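Local coordinates for CalS11 (Micromonospora echinospora, PDB 3TOS), which probably acts as an O-methyltransferase in calicheamicin biosynthesis and binds S-adenosyl-L-homocysteine, L-glutamate and a sodium ion, at residues L207-L218 with A249-D257. Numbering follows the deposited sequence. Where two conformers were deposited one is given.
Sequences LTKGSIVAFDEL and APAYLRWGD. With NA (sodium ion), chain Q; GLU (glutamic acid), chain P.
With chi1 of W255 at -167°, its CG lies opposite the backbone N and the indole swings toward L207, whose own chi1 of -64° carries CG away from the carbonyl carbon and lets CD1 descend on the ring. CD1 sits 3.8 Å from the centroid of the six-membered ring of W255, only 12° off its normal, which identifies a CH-pi contact over the face. At the indole edge lies the carbonyl O of T208, 3.4 Å from W255 CD1, while NE1 bonds to D237 of a second subunit. Without the indole, as with an alanine here, L207 CD1 would probably lose its aromatic platform and that aspartate its N-H donor.

Two backbone bonds fix the chain at W255: G210 N donates to W255 O at 2.8 Å on a lone pair in the carbonyl plane, and W255 N reaches S211 O. Beyond this, strands 211-215 and 251-254 run antiparallel: V213 with L253 and F215 with A251 are hydrogen-bonded pairs, the shortest bond being F215 N to A251 O at 2.7 Å. On one face V213 CB meets L253 CG at 4.0 Å; on the other, I212 CG2 touches Y252 CD2 and A214 CB packs on Y252 CB. Past the strand end, D216 O and OD1 bind the sodium ion, joined by the bound glutamate's O, a water and, in one conformer, E217 OE2. Strand 251-254, antiparallel between 211-215 and 242-243 in the order 3-2-1-4-5-7-6, marks the Rossmann-like class I methyltransferase sheet; the sodium-glutamate site is this protein's own feature.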
ATOM      1  N   LEU B 207      -0.961  26.685 -17.081  1.00  7.72           N
ATOM      2  CA  LEU B 207      -1.039  25.649 -16.037  1.00  8.69           C
ATOM      3  C   LEU B 207      -0.804  24.269 -16.679  1.00  9.31           C
ATOM      4  O   LEU B 207      -1.165  24.053 -17.845  1.00 10.98           O
ATOM      5  CB  LEU B 207      -2.438  25.635 -15.422  1.00 10.01           C
ATOM      6  CG  LEU B 207      -2.800  26.940 -14.676  1.00  8.16           C
ATOM      7  CD1 LEU B 207      -4.323  27.013 -14.343  1.00 10.21           C
ATOM      8  CD2 LEU B 207      -1.951  27.063 -13.385  1.00  9.30           C
ATOM      9  N   THR B 208      -0.208  23.340 -15.939  1.00  8.21           N
ATOM     10  CA  THR B 208      -0.193  21.952 -16.374  1.00  9.02           C
ATOM     11  C   THR B 208      -1.059  21.091 -15.451  1.00  9.02           C
ATOM     12  O   THR B 208      -1.508  21.573 -14.410  1.00  9.10           O
ATOM     13  CB  THR B 208       1.278  21.393 -16.511  1.00  8.52           C
ATOM     14  OG1 THR B 208       1.234  20.115 -17.161  1.00  9.07           O
ATOM     15  CG2 THR B 208       1.909  21.176 -15.168  1.00  8.49           C
ATOM     16  N   LYS B 209      -1.364  19.854 -15.839  1.00  7.77           N
ATOM     17  CA  LYS B 209      -2.046  18.973 -14.885  1.00  8.12           C
ATOM     18  C   LYS B 209      -1.094  18.782 -13.713  1.00  9.39           C
ATOM     19  O   LYS B 209       0.072  18.363 -13.913  1.00 10.92           O
ATOM     20  CB  LYS B 209      -2.428  17.640 -15.466  1.00 12.16           C
ATOM     21  CG  LYS B 209      -3.387  17.772 -16.563  1.00 14.77           C
ATOM     22  CD  LYS B 209      -3.834  16.309 -16.942  1.00 17.36           C
ATOM     23  CE  LYS B 209      -4.536  16.190 -18.225  1.00 20.65           C
ATOM     24  NZ  LYS B 209      -5.099  14.826 -18.286  1.00 21.77           N
ATOM     25  N   GLY B 210      -1.580  19.065 -12.493  1.00  7.22           N
ATOM     26  CA  GLY B 210      -0.705  18.970 -11.333  1.00  8.37           C
ATOM     27  C   GLY B 210      -0.318  20.353 -10.786  1.00  8.75           C
ATOM     28  O   GLY B 210       0.119  20.457  -9.638  1.00  9.99           O
ATOM     29  N   SER B 211      -0.421  21.402 -11.621  1.00  7.96           N
ATOM     30  CA  SER B 211      -0.285  22.759 -11.065  1.00  7.21           C
ATOM     31  C   SER B 211      -1.272  22.983  -9.932  1.00  8.17           C
ATOM     32  O   SER B 211      -2.391  22.491  -9.962  1.00  9.64           O
ATOM     33  CB  SER B 211      -0.498  23.843 -12.131  1.00  7.52           C
ATOM     34  OG  SER B 211       0.547  23.781 -13.113  1.00  8.92           O
ATOM     35  N   ILE B 212      -0.862  23.731  -8.927  1.00  7.81           N
ATOM     36  CA  ILE B 212      -1.803  23.996  -7.848  1.00  8.76           C
ATOM     37  C   ILE B 212      -2.341  25.415  -7.960  1.00  8.14           C
ATOM     38  O   ILE B 212      -1.554  26.361  -8.164  1.00 10.03           O
ATOM     39  CB  ILE B 212      -1.102  23.855  -6.429  1.00 10.76           C
ATOM     40  CG1 ILE B 212      -0.584  22.430  -6.278  1.00 14.75           C
ATOM     41  CG2 ILE B 212      -2.075  24.365  -5.263  1.00 11.70           C
ATOM     42  CD1 ILE B 212      -1.666  21.411  -6.137  1.00 15.71           C
ATOM     43  N   VAL B 213      -3.653  25.559  -7.784  1.00  7.02           N
ATOM     44  CA  VAL B 213      -4.304  26.857  -7.726  1.00  7.36           C
ATOM     45  C   VAL B 213      -4.914  26.994  -6.339  1.00  7.81           C
ATOM     46  O   VAL B 213      -5.737  26.163  -5.940  1.00  9.51           O
ATOM     47  CB  VAL B 213      -5.383  27.005  -8.817  1.00  8.86           C
ATOM     48  CG1 VAL B 213      -6.085  28.381  -8.690  1.00 10.77           C
ATOM     49  CG2 VAL B 213      -4.688  26.829 -10.188  1.00  9.42           C
ATOM     50  N   ALA B 214      -4.435  27.980  -5.576  1.00  8.54           N
ATOM     51  CA  ALA B 214      -4.885  28.163  -4.189  1.00  9.02           C
ATOM     52  C   ALA B 214      -5.556  29.510  -3.949  1.00  8.86           C
ATOM     53  O   ALA B 214      -5.238  30.486  -4.624  1.00 10.46           O
ATOM     54  CB  ALA B 214      -3.698  27.997  -3.236  1.00  9.59           C
ATOM     55  N   PHE B 215      -6.507  29.523  -3.020  1.00  8.54           N
ATOM     56  CA  PHE B 215      -7.305  30.719  -2.718  1.00  9.48           C
ATOM     57  C   PHE B 215      -7.265  30.964  -1.239  1.00  8.52           C
ATOM     58  O   PHE B 215      -7.441  30.043  -0.429  1.00 10.74           O
ATOM     59  CB  PHE B 215      -8.774  30.505  -3.114  1.00  9.67           C
ATOM     60  CG  PHE B 215      -8.970  30.331  -4.599  1.00 11.53           C
ATOM     61  CD1 PHE B 215      -9.066  29.048  -5.137  1.00 12.34           C
ATOM     62  CD2 PHE B 215      -9.026  31.445  -5.450  1.00 11.70           C
ATOM     63  CE1 PHE B 215      -9.248  28.875  -6.486  1.00 12.79           C
ATOM     64  CE2 PHE B 215      -9.225  31.289  -6.822  1.00 13.49           C
ATOM     65  CZ  PHE B 215      -9.295  30.005  -7.351  1.00 14.01           C
ATOM     66  N   ASP B 216      -7.060  32.231  -0.877  1.00 10.40           N
ATOM     67  CA  ASP B 216      -6.920  32.617   0.537  1.00 10.21           C
ATOM     68  C   ASP B 216      -8.252  32.844   1.242  1.00 10.20           C
ATOM     69  O   ASP B 216      -8.314  32.731   2.451  1.00 11.14           O
ATOM     70  CB  ASP B 216      -6.027  33.891   0.646  1.00 11.35           C
ATOM     71  CG  ASP B 216      -5.471  34.101   2.029  1.00 15.29           C
ATOM     72  OD1 ASP B 216      -6.009  34.939   2.770  1.00 15.65           O
ATOM     73  OD2 ASP B 216      -4.442  33.469   2.344  1.00 16.24           O
ATOM     74  N   GLU B 217      -9.303  33.149   0.462  0.55  9.30           N
ATOM     75  CA  GLU B 217     -10.635  33.522   1.072  0.55  9.36           C
ATOM     76  C   GLU B 217     -11.830  32.952   0.290  0.55  9.64           C
ATOM     77  O   GLU B 217     -12.888  33.568   0.273  0.55 10.82           O
ATOM     78  CB  GLU B 217     -10.778  35.060   1.215  0.55  8.84           C
ATOM     79  CG  GLU B 217      -9.674  35.709   2.096  0.55  8.51           C
ATOM     80  CD  GLU B 217      -9.815  35.412   3.581  0.55  9.40           C
ATOM     81  OE1 GLU B 217     -10.752  34.697   3.923  0.55  9.17           O
ATOM     82  OE2 GLU B 217      -8.994  35.906   4.395  0.55  9.84           O
ATOM     83  N   LEU B 218     -11.679  31.751  -0.268  1.00  8.83           N
ATOM     84  CA  LEU B 218     -12.645  31.229  -1.250  1.00  9.76           C
ATOM     85  C   LEU B 218     -14.069  31.193  -0.654  1.00 10.72           C
ATOM     86  O   LEU B 218     -15.000  31.540  -1.308  1.00 12.12           O
ATOM     87  CB  LEU B 218     -12.248  29.816  -1.690  1.00 10.66           C
ATOM     88  CG  LEU B 218     -13.171  29.216  -2.777  1.00 11.08           C
ATOM     89  CD1 LEU B 218     -13.155  30.090  -4.033  1.00 12.76           C
ATOM     90  CD2 LEU B 218     -12.743  27.793  -3.087  1.00 13.18           C
ATOM     91  N   ALA B 249      -8.361  27.992   5.565  1.00 10.00           N
ATOM     92  CA  ALA B 249      -7.742  28.491   4.304  1.00  9.24           C
ATOM     93  C   ALA B 249      -6.290  28.063   4.398  1.00  9.65           C
ATOM     94  O   ALA B 249      -5.753  27.961   5.517  1.00 10.26           O
ATOM     95  CB  ALA B 249      -7.842  30.027   4.229  1.00 10.49           C
ATOM     96  N   PRO B 250      -5.636  27.871   3.254  1.00 11.40           N
ATOM     97  CA  PRO B 250      -6.184  28.065   1.894  1.00 10.55           C
ATOM     98  C   PRO B 250      -7.078  26.924   1.421  1.00  9.75           C
ATOM     99  O   PRO B 250      -7.029  25.792   1.966  1.00 11.25           O
ATOM    100  CB  PRO B 250      -4.923  28.106   1.063  1.00 11.58           C
ATOM    101  CG  PRO B 250      -4.030  27.100   1.720  1.00 13.61           C
ATOM    102  CD  PRO B 250      -4.222  27.396   3.216  1.00 11.64           C
ATOM    103  N   ALA B 251      -7.878  27.216   0.407  1.00  7.45           N
ATOM    104  CA  ALA B 251      -8.538  26.171  -0.352  1.00  7.13           C
ATOM    105  C   ALA B 251      -7.727  26.019  -1.635  1.00 10.21           C
ATOM    106  O   ALA B 251      -7.348  27.025  -2.241  1.00 13.86           O
ATOM    107  CB  ALA B 251      -9.944  26.580  -0.689  1.00  8.73           C
ATOM    108  N   TYR B 252      -7.467  24.787  -2.059  1.00  9.73           N
ATOM    109  CA  TYR B 252      -6.599  24.632  -3.222  1.00  9.01           C
ATOM    110  C   TYR B 252      -7.042  23.447  -4.044  1.00  9.19           C
ATOM    111  O   TYR B 252      -7.651  22.509  -3.557  1.00 10.58           O
ATOM    112  CB  TYR B 252      -5.115  24.440  -2.783  1.00  8.95           C
ATOM    113  CG  TYR B 252      -4.826  23.129  -2.113  1.00  9.21           C
ATOM    114  CD1 TYR B 252      -5.168  22.901  -0.770  1.00 10.09           C
ATOM    115  CD2 TYR B 252      -4.157  22.124  -2.810  1.00 11.64           C
ATOM    116  CE1 TYR B 252      -4.899  21.687  -0.165  1.00 10.72           C
ATOM    117  CE2 TYR B 252      -3.888  20.906  -2.214  1.00 14.00           C
ATOM    118  CZ  TYR B 252      -4.270  20.692  -0.890  1.00 14.53           C
ATOM    119  OH  TYR B 252      -3.969  19.474  -0.328  1.00 17.84           O
ATOM    120  N   LEU B 253      -6.753  23.541  -5.331  1.00  8.68           N
ATOM    121  CA  LEU B 253      -7.053  22.446  -6.257  1.00  8.81           C
ATOM    122  C   LEU B 253      -5.793  22.069  -7.059  1.00  8.67           C
ATOM    123  O   LEU B 253      -4.899  22.884  -7.266  1.00  8.67           O
ATOM    124  CB  LEU B 253      -8.198  22.869  -7.182  1.00  9.84           C
ATOM    125  CG  LEU B 253      -7.932  24.048  -8.120  1.00  9.96           C
ATOM    126  CD1 LEU B 253      -7.312  23.522  -9.447  1.00  8.99           C
ATOM    127  CD2 LEU B 253      -9.284  24.706  -8.406  1.00 11.87           C
ATOM    128  N   ARG B 254      -5.773  20.842  -7.558  0.60  8.29           N
ATOM    129  CA  ARG B 254      -4.685  20.327  -8.388  0.60  9.44           C
ATOM    130  C   ARG B 254      -5.274  20.348  -9.780  0.60  8.60           C
ATOM    131  O   ARG B 254      -6.235  19.602 -10.073  0.60  8.76           O
ATOM    132  CB  ARG B 254      -4.296  18.899  -7.981  0.60 11.86           C
ATOM    133  CG  ARG B 254      -3.060  18.334  -8.681  0.60 15.82           C
ATOM    134  CD  ARG B 254      -2.471  17.254  -7.784  0.60 20.00           C
ATOM    135  NE  ARG B 254      -1.390  16.471  -8.366  0.60 24.57           N
ATOM    136  CZ  ARG B 254      -1.565  15.344  -9.045  0.60 27.12           C
ATOM    137  NH1 ARG B 254      -2.790  14.876  -9.286  0.60 27.72           N
ATOM    138  NH2 ARG B 254      -0.516  14.679  -9.479  0.60 28.34           N
ATOM    139  N   TRP B 255      -4.740  21.214 -10.628  1.00  7.85           N
ATOM    140  CA  TRP B 255      -5.289  21.377 -11.978  1.00  9.81           C
ATOM    141  C   TRP B 255      -5.389  20.025 -12.716  1.00 10.39           C
ATOM    142  O   TRP B 255      -4.403  19.229 -12.752  1.00 10.04           O
ATOM    143  CB  TRP B 255      -4.380  22.331 -12.777  1.00 10.21           C
ATOM    144  CG  TRP B 255      -5.002  22.798 -14.053  1.00  8.95           C
ATOM    145  CD1 TRP B 255      -4.641  22.422 -15.355  1.00 10.17           C
ATOM    146  CD2 TRP B 255      -6.116  23.698 -14.186  1.00 10.98           C
ATOM    147  NE1 TRP B 255      -5.474  23.043 -16.229  1.00 10.78           N
ATOM    148  CE2 TRP B 255      -6.370  23.831 -15.563  1.00 11.19           C
ATOM    149  CE3 TRP B 255      -6.935  24.395 -13.267  1.00 11.96           C
ATOM    150  CZ2 TRP B 255      -7.411  24.637 -16.066  1.00 13.70           C
ATOM    151  CZ3 TRP B 255      -7.912  25.208 -13.759  1.00 14.91           C
ATOM    152  CH2 TRP B 255      -8.152  25.327 -15.152  1.00 15.31           C
ATOM    153  N   GLY B 256      -6.583  19.760 -13.258  1.00 11.09           N
ATOM    154  CA  GLY B 256      -6.845  18.596 -14.071  1.00 13.75           C
ATOM    155  C   GLY B 256      -7.383  17.423 -13.274  1.00 13.78           C
ATOM    156  O   GLY B 256      -7.736  16.389 -13.887  1.00 16.62           O
ATOM    157  N   ASP B 257      -7.429  17.521 -11.945  1.00 13.69           N
ATOM    158  CA  ASP B 257      -7.925  16.419 -11.142  1.00 14.40           C
ATOM    159  C   ASP B 257      -9.463  16.382 -11.113  1.00 18.34           C
ATOM    160  O   ASP B 257     -10.185  17.287 -11.585  1.00 17.29           O
ATOM    161  CB  ASP B 257      -7.417  16.519  -9.689  1.00 14.68           C
ATOM    162  CG  ASP B 257      -6.094  15.810  -9.451  1.00 18.29           C
ATOM    163  OD1 ASP B 257      -5.467  15.367 -10.420  1.00 20.30           O
ATOM    164  OD2 ASP B 257      -5.671  15.714  -8.279  1.00 18.91           O
ATOM    165  OXT ASP B 257     -10.019  15.361 -10.639  1.00 20.99           O
TER
HETATM  166 NA    NA Q 260      -7.440  33.556   4.870  1.00  9.95          NA
HETATM  167  N   GLU P 259      -6.715  37.279   3.653  1.00 23.68           N
HETATM  168  CA  GLU P 259      -6.024  38.056   4.744  1.00 23.74           C
HETATM  169  C   GLU P 259      -5.856  37.153   5.968  1.00 25.40           C
HETATM  170  O   GLU P 259      -6.260  35.976   5.931  1.00 25.37           O
HETATM  171  CB  GLU P 259      -6.834  39.330   5.138  1.00 24.03           C
HETATM  172  CG  GLU P 259      -8.243  38.999   5.688  1.00 24.32           C
HETATM  173  CD  GLU P 259      -9.090  40.241   6.004  1.00 23.99           C
HETATM  174  OE1 GLU P 259      -8.525  41.343   6.222  1.00 24.08           O
HETATM  175  OE2 GLU P 259     -10.312  40.083   6.141  1.00 22.84           O
HETATM  176  OXT GLU P 259      -5.351  37.556   7.032  1.00 26.50           O
HETATM  177  O   HOH W   1       0.780  18.718  -7.735  1.00 14.49           O
HETATM  178  O   HOH W   2      -7.180  32.098   7.477  1.00 23.75           O